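Local coordinates for protein thioredoxin (H-type,TRX-H) (Edwardsiella tarda, PDB 5ZF2) that is a thioredoxin-like effector that inhibits host ASK1-MAPK signalling cascades and so promotes pathogenesis during infection, at residues Tyr5-Phe10 and Ala64-Phe68; Arg69-Thr75 and Arg87-Glu91. All blocks are in the same frame, centred on the assembly; numbering follows the deposited sequence.

Both contacts involve the chain around helix 62-68: interaction 1 is made by the helix itself, interaction 2 by the loop that follows it. Interaction 1 is a buried meeting of helix 62-68 with the start of helix 7-15 and the loop leading into it, on one face of the sheet, built from aromatic rings and an alanine methyl, with one exposed glutamine, Gln-67, at its border. Interaction 2 is a surface contact at the sheet margin, where loop 69-75 runs beside the outermost strand 83-89, relying on backbone hydrogen bonding, a bound water and stacked guanidinium groups. They touch: Arg-87 NH2 probably bonds to Phe-68 O, and the Phe-68 ring lies in the buried cluster.

Interaction 1 (Tyr5-Phe10 and Ala64-Phe68); sequences YSDAAF and ALQQF
Tyr-5, in the loop between strand 2-4 and helix 7-15, and Phe-10, in the first turn of that helix, which Ser-6 caps by accepting from Ala-9 N on its OG, point toward Ala-64, Gln-67 and Phe-68 of helix 62-68. The ring of Phe-68 enters edge first: its CE1 comes 3.4 Å from Phe-10 CZ, and the two planes stand at 81°, a T-shaped pair with Phe-10 giving the face. Phe-10 reaches across with CG anti to the backbone N (chi1 177°). The same edge also meets Tyr-5, whose CE1 is 3.7 Å from Phe-68 CZ. The Ala-64 methyl sits over a face of the tyrosine ring, CB 4.2 Å from the ring centroid, a CH-pi contact. Farther out, the extended Gln-67 brings OE1 to 3.0 Å from Tyr-5 OH, its amide perpendicular to the ring; Asp-7 OD1 lies 2.9 Å from Tyr-5 OH. Val-22 and Val-56 seat the cluster on the sheet. The nearly perpendicular rings lock helix 62-68 against the start of helix 7-15 and the loop before it, while the hydroxyl of the buried Tyr-5 meets the amide of the exposed Gln-67 at the border of the cluster.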
ATOM      1  N   TYR A   5      -3.664   1.887   8.657  1.00 13.86           N
ATOM      2  CA  TYR A   5      -4.427   3.007   8.139  1.00 14.68           C
ATOM      3  C   TYR A   5      -5.218   3.684   9.256  1.00 20.45           C
ATOM      4  O   TYR A   5      -5.895   3.026  10.061  1.00 15.10           O
ATOM      5  CB  TYR A   5      -5.396   2.571   7.035  1.00 12.30           C
ATOM      6  CG  TYR A   5      -6.213   3.742   6.560  1.00 19.09           C
ATOM      7  CD1 TYR A   5      -5.730   4.600   5.570  1.00 16.86           C
ATOM      8  CD2 TYR A   5      -7.429   4.046   7.169  1.00 20.00           C
ATOM      9  CE1 TYR A   5      -6.471   5.698   5.164  1.00 18.22           C
ATOM     10  CE2 TYR A   5      -8.153   5.128   6.793  1.00 25.67           C
ATOM     11  CZ  TYR A   5      -7.684   5.945   5.786  1.00 26.53           C
ATOM     12  OH  TYR A   5      -8.465   7.016   5.435  1.00 34.42           O
ATOM     13  N   SER A   6      -5.122   5.011   9.284  1.00 19.07           N
ATOM     14  CA  SER A   6      -6.045   5.879   9.993  1.00 16.71           C
ATOM     15  C   SER A   6      -6.213   7.120   9.144  1.00 22.00           C
ATOM     16  O   SER A   6      -5.326   7.466   8.355  1.00 16.09           O
ATOM     17  CB  SER A   6      -5.548   6.253  11.396  1.00 23.35           C
ATOM     18  OG  SER A   6      -4.479   7.183  11.339  1.00 18.68           O
ATOM     19  N   ASP A   7      -7.394   7.735   9.257  1.00 27.17           N
ATOM     20  CA  ASP A   7      -7.686   8.971   8.535  1.00 28.85           C
ATOM     21  C   ASP A   7      -6.597  10.009   8.765  1.00 20.82           C
ATOM     22  O   ASP A   7      -6.047  10.564   7.809  1.00 19.92           O
ATOM     23  CB  ASP A   7      -9.040   9.540   8.971  1.00 33.59           C
ATOM     24  CG  ASP A   7     -10.208   8.627   8.622  1.00 45.67           C
ATOM     25  OD1 ASP A   7     -10.038   7.779   7.720  1.00 34.05           O
ATOM     26  OD2 ASP A   7     -11.295   8.772   9.248  1.00 49.87           O
ATOM     27  N   ALA A   8      -6.249  10.264  10.034  1.00 18.44           N
ATOM     28  CA  ALA A   8      -5.352  11.375  10.330  1.00 18.79           C
ATOM     29  C   ALA A   8      -3.936  11.104   9.829  1.00 19.41           C
ATOM     30  O   ALA A   8      -3.282  12.002   9.287  1.00 17.64           O
ATOM     31  CB  ALA A   8      -5.342  11.668  11.829  1.00 20.40           C
ATOM     32  N   ALA A   9      -3.424   9.886  10.016  1.00 16.62           N
ATOM     33  CA  ALA A   9      -2.068   9.642   9.539  1.00 15.73           C
ATOM     34  C   ALA A   9      -2.004   9.647   8.010  1.00 14.60           C
ATOM     35  O   ALA A   9      -1.010  10.097   7.431  1.00 17.09           O
ATOM     36  CB  ALA A   9      -1.531   8.329  10.112  1.00 16.58           C
ATOM     37  N   PHE A  10      -3.036   9.143   7.339  1.00 14.06           N
ATOM     38  CA  PHE A  10      -3.028   9.138   5.873  1.00 13.18           C
ATOM     39  C   PHE A  10      -3.069  10.557   5.317  1.00 18.29           C
ATOM     40  O   PHE A  10      -2.296  10.906   4.411  1.00 17.55           O
ATOM     41  CB  PHE A  10      -4.205   8.321   5.334  1.00 17.86           C
ATOM     42  CG  PHE A  10      -4.306   8.316   3.834  1.00 19.08           C
ATOM     43  CD1 PHE A  10      -3.481   7.505   3.067  1.00 17.47           C
ATOM     44  CD2 PHE A  10      -5.229   9.122   3.190  1.00 24.16           C
ATOM     45  CE1 PHE A  10      -3.595   7.502   1.663  1.00 15.33           C
ATOM     46  CE2 PHE A  10      -5.336   9.135   1.793  1.00 24.62           C
ATOM     47  CZ  PHE A  10      -4.524   8.320   1.038  1.00 16.19           C
ATOM     48  N   ALA A  64     -12.602   3.278   4.463  1.00 22.19           N
ATOM     49  CA  ALA A  64     -11.368   3.427   3.699  1.00 26.84           C
ATOM     50  C   ALA A  64     -11.490   2.790   2.318  1.00 19.33           C
ATOM     51  O   ALA A  64     -11.011   3.354   1.325  1.00 20.83           O
ATOM     52  CB  ALA A  64     -10.193   2.820   4.482  1.00 24.33           C
ATOM     53  N   LEU A  65     -12.158   1.634   2.220  1.00 21.81           N
ATOM     54  CA  LEU A  65     -12.279   0.977   0.917  1.00 19.87           C
ATOM     55  C   LEU A  65     -13.034   1.843  -0.084  1.00 22.67           C
ATOM     56  O   LEU A  65     -12.654   1.920  -1.260  1.00 22.50           O
ATOM     57  CB  LEU A  65     -12.980  -0.370   1.056  1.00 20.41           C
ATOM     58  CG  LEU A  65     -12.308  -1.422   1.946  1.00 22.96           C
ATOM     59  CD1 LEU A  65     -13.108  -2.737   1.886  1.00 21.68           C
ATOM     60  CD2 LEU A  65     -10.870  -1.621   1.505  1.00 24.66           C
ATOM     61  N   GLN A  66     -14.138   2.458   0.344  1.00 20.17           N
ATOM     62  CA  GLN A  66     -14.892   3.310  -0.567  1.00 21.30           C
ATOM     63  C   GLN A  66     -14.049   4.488  -1.028  1.00 19.41           C
ATOM     64  O   GLN A  66     -14.034   4.830  -2.213  1.00 22.23           O
ATOM     65  CB  GLN A  66     -16.176   3.804   0.098  1.00 29.67           C
ATOM     66  CG  GLN A  66     -17.299   2.777   0.095  1.00 42.60           C
ATOM     67  CD  GLN A  66     -17.769   2.411  -1.309  1.00 51.85           C
ATOM     68  OE1 GLN A  66     -17.769   3.247  -2.217  1.00 51.71           O
ATOM     69  NE2 GLN A  66     -18.176   1.155  -1.493  1.00 47.08           N
ATOM     70  N   GLN A  67     -13.319   5.103  -0.105  1.00 18.78           N
ATOM     71  CA  GLN A  67     -12.442   6.217  -0.450  1.00 24.08           C
ATOM     72  C   GLN A  67     -11.437   5.837  -1.543  1.00 28.83           C
ATOM     73  O   GLN A  67     -11.138   6.638  -2.441  1.00 24.86           O
ATOM     74  CB  GLN A  67     -11.721   6.657   0.823  1.00 23.02           C
ATOM     75  CG  GLN A  67     -10.597   7.633   0.623  1.00 44.13           C
ATOM     76  CD  GLN A  67      -9.976   8.052   1.960  1.00 50.54           C
ATOM     77  OE1 GLN A  67     -10.001   7.292   2.928  1.00 46.83           O
ATOM     78  NE2 GLN A  67      -9.414   9.249   2.011  1.00 54.09           N
ATOM     79  N   PHE A  68     -10.888   4.629  -1.468  1.00 17.03           N
ATOM     80  CA  PHE A  68      -9.856   4.156  -2.375  1.00 16.43           C
ATOM     81  C   PHE A  68     -10.411   3.391  -3.571  1.00 17.08           C
ATOM     82  O   PHE A  68      -9.628   2.997  -4.439  1.00 20.67           O
ATOM     83  CB  PHE A  68      -8.878   3.265  -1.597  1.00 16.04           C
ATOM     84  CG  PHE A  68      -8.115   4.008  -0.524  1.00 19.45           C
ATOM     85  CD1 PHE A  68      -7.420   5.160  -0.833  1.00 21.36           C
ATOM     86  CD2 PHE A  68      -8.124   3.565   0.802  1.00 20.27           C
ATOM     87  CE1 PHE A  68      -6.725   5.853   0.140  1.00 24.73           C
ATOM     88  CE2 PHE A  68      -7.442   4.260   1.780  1.00 20.79           C
ATOM     89  CZ  PHE A  68      -6.738   5.405   1.451  1.00 20.51           C
TER

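Interaction 2 (Arg69-Thr75 and Arg87-Glu91); sequences RVSQQST and RSIGE
Thr-75 and Ile-89 face each other as an antiparallel non-hydrogen-bonded pair, CA to CA 4.3 Å, and form the tight part of the contact. Their side chains lie alongside each other on one face of the sheet, with Thr-75 OG1 3.6 Å from Ile-89 CG1; the same OG1 donates to Gln-72 O at 2.7 Å, bracing the loop internally. One residue on, Gly-90 N gives Ser-74 O a nearly straight hydrogen bond (3.0 Å, 171° at the hydrogen), reaching it from above the carbonyl plane. Water 1 also donates to Ser-74 O and links it to Ser-88 OG and Glu-91 N, so this carbonyl is gripped by more than one partner.

A second close-packed patch lies at the surface, where the guanidinium of Arg-69 lies flat on that of Arg-87, centres 4.0 Å apart and planes at 27°. Both arginines are bent at chi3, which helps bring the groups together. Arg-87 NH1 makes a weak bond to Arg-69 O, and its NE forms a salt bridge with Glu-84, which probably eases the closeness of the two charges. The loose, solvent side is that of Gln-72, which merely brushes the exposed Ile-89, its OE1 3.8 Å from Ile-89 CG2.

Ser-74, with positive phi (68°), and Thr-75 both face Val-24 in a G1 beta bulge. Ser-74 also touches Cys-32 of a CxxC sequence (Cys-29, Cys-32) that probably corresponds to the thioredoxin redox motif. Its place just before strand 75-80 probably corresponds to that of the cis-proline of typical thioredoxins, in whose fold this loop lies next to the CxxC helix start.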
ATOM      1  N   ARG A  69     -11.730   3.187  -3.636  1.00 18.07           N
ATOM      2  CA  ARG A  69     -12.375   2.469  -4.733  1.00 18.86           C
ATOM      3  C   ARG A  69     -11.785   1.056  -4.829  1.00 22.31           C
ATOM      4  O   ARG A  69     -11.288   0.617  -5.869  1.00 19.50           O
ATOM      5  CB  ARG A  69     -12.240   3.269  -6.042  1.00 23.79           C
ATOM      6  CG  ARG A  69     -12.767   2.607  -7.333  1.00 32.85           C
ATOM      7  CD  ARG A  69     -12.580   3.499  -8.583  1.00 27.28           C
ATOM      8  NE  ARG A  69     -11.230   3.377  -9.145  1.00 25.44           N
ATOM      9  CZ  ARG A  69     -10.776   2.313  -9.806  1.00 29.11           C
ATOM     10  NH1 ARG A  69     -11.541   1.246 -10.001  1.00 30.71           N
ATOM     11  NH2 ARG A  69      -9.544   2.308 -10.284  1.00 31.33           N
ATOM     12  N   VAL A  70     -11.795   0.362  -3.694  1.00 19.12           N
ATOM     13  CA  VAL A  70     -11.173  -0.949  -3.546  1.00 19.22           C
ATOM     14  C   VAL A  70     -12.261  -1.987  -3.367  1.00 26.33           C
ATOM     15  O   VAL A  70     -13.103  -1.856  -2.472  1.00 20.94           O
ATOM     16  CB  VAL A  70     -10.203  -0.985  -2.353  1.00 20.95           C
ATOM     17  CG1 VAL A  70      -9.744  -2.425  -2.069  1.00 18.90           C
ATOM     18  CG2 VAL A  70      -9.021  -0.080  -2.633  1.00 22.12           C
ATOM     19  N   SER A  71     -12.234  -3.026  -4.202  1.00 20.99           N
ATOM     20  CA  SER A  71     -13.188  -4.113  -4.083  1.00 23.33           C
ATOM     21  C   SER A  71     -12.545  -5.456  -3.780  1.00 22.90           C
ATOM     22  O   SER A  71     -13.275  -6.423  -3.546  1.00 28.12           O
ATOM     23  CB  SER A  71     -14.035  -4.237  -5.366  1.00 27.09           C
ATOM     24  OG  SER A  71     -13.221  -4.477  -6.509  1.00 32.77           O
ATOM     25  N   GLN A  72     -11.216  -5.561  -3.786  1.00 23.21           N
ATOM     26  CA  GLN A  72     -10.577  -6.837  -3.485  1.00 24.99           C
ATOM     27  C   GLN A  72      -9.409  -6.632  -2.531  1.00 21.05           C
ATOM     28  O   GLN A  72      -8.720  -5.609  -2.574  1.00 20.00           O
ATOM     29  CB  GLN A  72     -10.048  -7.546  -4.739  1.00 22.24           C
ATOM     30  CG  GLN A  72     -10.947  -7.379  -5.957  1.00 41.04           C
ATOM     31  CD  GLN A  72     -10.539  -8.276  -7.092  1.00 43.95           C
ATOM     32  OE1 GLN A  72      -9.936  -9.327  -6.879  1.00 52.17           O
ATOM     33  NE2 GLN A  72     -10.867  -7.871  -8.313  1.00 45.70           N
ATOM     34  N   GLN A  73      -9.183  -7.639  -1.695  1.00 21.54           N
ATOM     35  CA  GLN A  73      -7.948  -7.712  -0.938  1.00 22.30           C
ATOM     36  C   GLN A  73      -6.788  -7.882  -1.916  1.00 22.93           C
ATOM     37  O   GLN A  73      -6.980  -8.223  -3.086  1.00 31.38           O
ATOM     38  CB  GLN A  73      -8.010  -8.877   0.047  1.00 26.32           C
ATOM     39  CG  GLN A  73      -8.314 -10.206  -0.665  1.00 45.17           C
ATOM     40  CD  GLN A  73      -8.968 -11.253   0.231  1.00 49.97           C
ATOM     41  OE1 GLN A  73      -8.699 -12.452   0.103  1.00 47.90           O
ATOM     42  NE2 GLN A  73      -9.836 -10.805   1.135  1.00 49.52           N
ATOM     43  N   SER A  74      -5.578  -7.636  -1.426  1.00 27.01           N
ATOM     44  CA  SER A  74      -4.349  -7.666  -2.220  1.00 28.05           C
ATOM     45  C   SER A  74      -4.273  -6.532  -3.237  1.00 25.06           C
ATOM     46  O   SER A  74      -3.507  -6.623  -4.205  1.00 24.43           O
ATOM     47  CB  SER A  74      -4.140  -9.025  -2.914  1.00 19.72           C
ATOM     48  OG  SER A  74      -4.994  -9.190  -4.054  1.00 21.49           O
ATOM     49  N   THR A  75      -5.022  -5.445  -3.020  1.00 11.90           N
ATOM     50  CA  THR A  75      -4.910  -4.245  -3.850  1.00 17.09           C
ATOM     51  C   THR A  75      -3.813  -3.355  -3.279  1.00 18.17           C
ATOM     52  O   THR A  75      -3.752  -3.144  -2.057  1.00 17.58           O
ATOM     53  CB  THR A  75      -6.224  -3.449  -3.903  1.00 16.13           C
ATOM     54  OG1 THR A  75      -7.287  -4.271  -4.394  1.00 18.42           O
ATOM     55  CG2 THR A  75      -6.077  -2.240  -4.829  1.00  9.98           C
ATOM     56  N   ARG A  87      -2.214   1.472  -9.619  1.00 11.35           N
ATOM     57  CA  ARG A  87      -2.707   0.486  -8.674  1.00 13.03           C
ATOM     58  C   ARG A  87      -2.502  -0.896  -9.288  1.00 15.28           C
ATOM     59  O   ARG A  87      -2.221  -1.040 -10.488  1.00 12.90           O
ATOM     60  CB  ARG A  87      -4.177   0.743  -8.302  1.00  9.67           C
ATOM     61  CG  ARG A  87      -5.188   0.592  -9.453  1.00 13.30           C
ATOM     62  CD  ARG A  87      -6.624   0.706  -8.919  1.00 16.79           C
ATOM     63  NE  ARG A  87      -6.849   1.985  -8.240  1.00 17.23           N
ATOM     64  CZ  ARG A  87      -7.721   2.156  -7.249  1.00 20.48           C
ATOM     65  NH1 ARG A  87      -8.438   1.119  -6.832  1.00 16.57           N
ATOM     66  NH2 ARG A  87      -7.865   3.351  -6.672  1.00 19.33           N
ATOM     67  N   SER A  88      -2.615  -1.910  -8.440  1.00 14.15           N
ATOM     68  CA  SER A  88      -2.281  -3.283  -8.787  1.00 12.15           C
ATOM     69  C   SER A  88      -3.102  -4.198  -7.894  1.00 15.44           C
ATOM     70  O   SER A  88      -3.278  -3.892  -6.706  1.00 15.65           O
ATOM     71  CB  SER A  88      -0.761  -3.510  -8.587  1.00 11.00           C
ATOM     72  OG  SER A  88      -0.435  -4.894  -8.620  1.00 20.51           O
ATOM     73  N   ILE A  89      -3.608  -5.311  -8.442  1.00 11.98           N
ATOM     74  CA  ILE A  89      -4.372  -6.288  -7.650  1.00 16.74           C
ATOM     75  C   ILE A  89      -3.755  -7.678  -7.815  1.00 17.63           C
ATOM     76  O   ILE A  89      -3.677  -8.199  -8.934  1.00 12.51           O
ATOM     77  CB  ILE A  89      -5.859  -6.336  -8.055  1.00 18.86           C
ATOM     78  CG1 ILE A  89      -6.575  -5.002  -7.825  1.00 13.76           C
ATOM     79  CG2 ILE A  89      -6.589  -7.491  -7.332  1.00 18.71           C
ATOM     80  CD1 ILE A  89      -7.901  -4.906  -8.641  1.00 15.35           C
ATOM     81  N   GLY A  90      -3.359  -8.295  -6.710  1.00 14.41           N
ATOM     82  CA  GLY A  90      -2.981  -9.692  -6.725  1.00 18.24           C
ATOM     83  C   GLY A  90      -1.562  -9.998  -7.170  1.00 15.29           C
ATOM     84  O   GLY A  90      -1.203 -11.179  -7.258  1.00 17.52           O
ATOM     85  N   GLU A  91      -0.740  -8.987  -7.421  1.00 13.91           N
ATOM     86  CA  GLU A  91       0.611  -9.202  -7.928  1.00 18.12           C
ATOM     87  C   GLU A  91       1.513  -9.838  -6.881  1.00 14.76           C
ATOM     88  O   GLU A  91       1.640  -9.311  -5.767  1.00 17.17           O
ATOM     89  CB  GLU A  91       1.223  -7.866  -8.359  1.00 13.95           C
ATOM     90  CG  GLU A  91       2.658  -7.984  -8.846  1.00 16.74           C
ATOM     91  CD  GLU A  91       2.745  -8.853 -10.094  1.00 19.91           C
ATOM     92  OE1 GLU A  91       3.302  -9.981 -10.016  1.00 20.03           O
ATOM     93  OE2 GLU A  91       2.237  -8.397 -11.147  1.00 18.71           O
TER
HETATM   94  O   HOH W   1      -1.238  -6.080  -6.242  1.00 15.71           O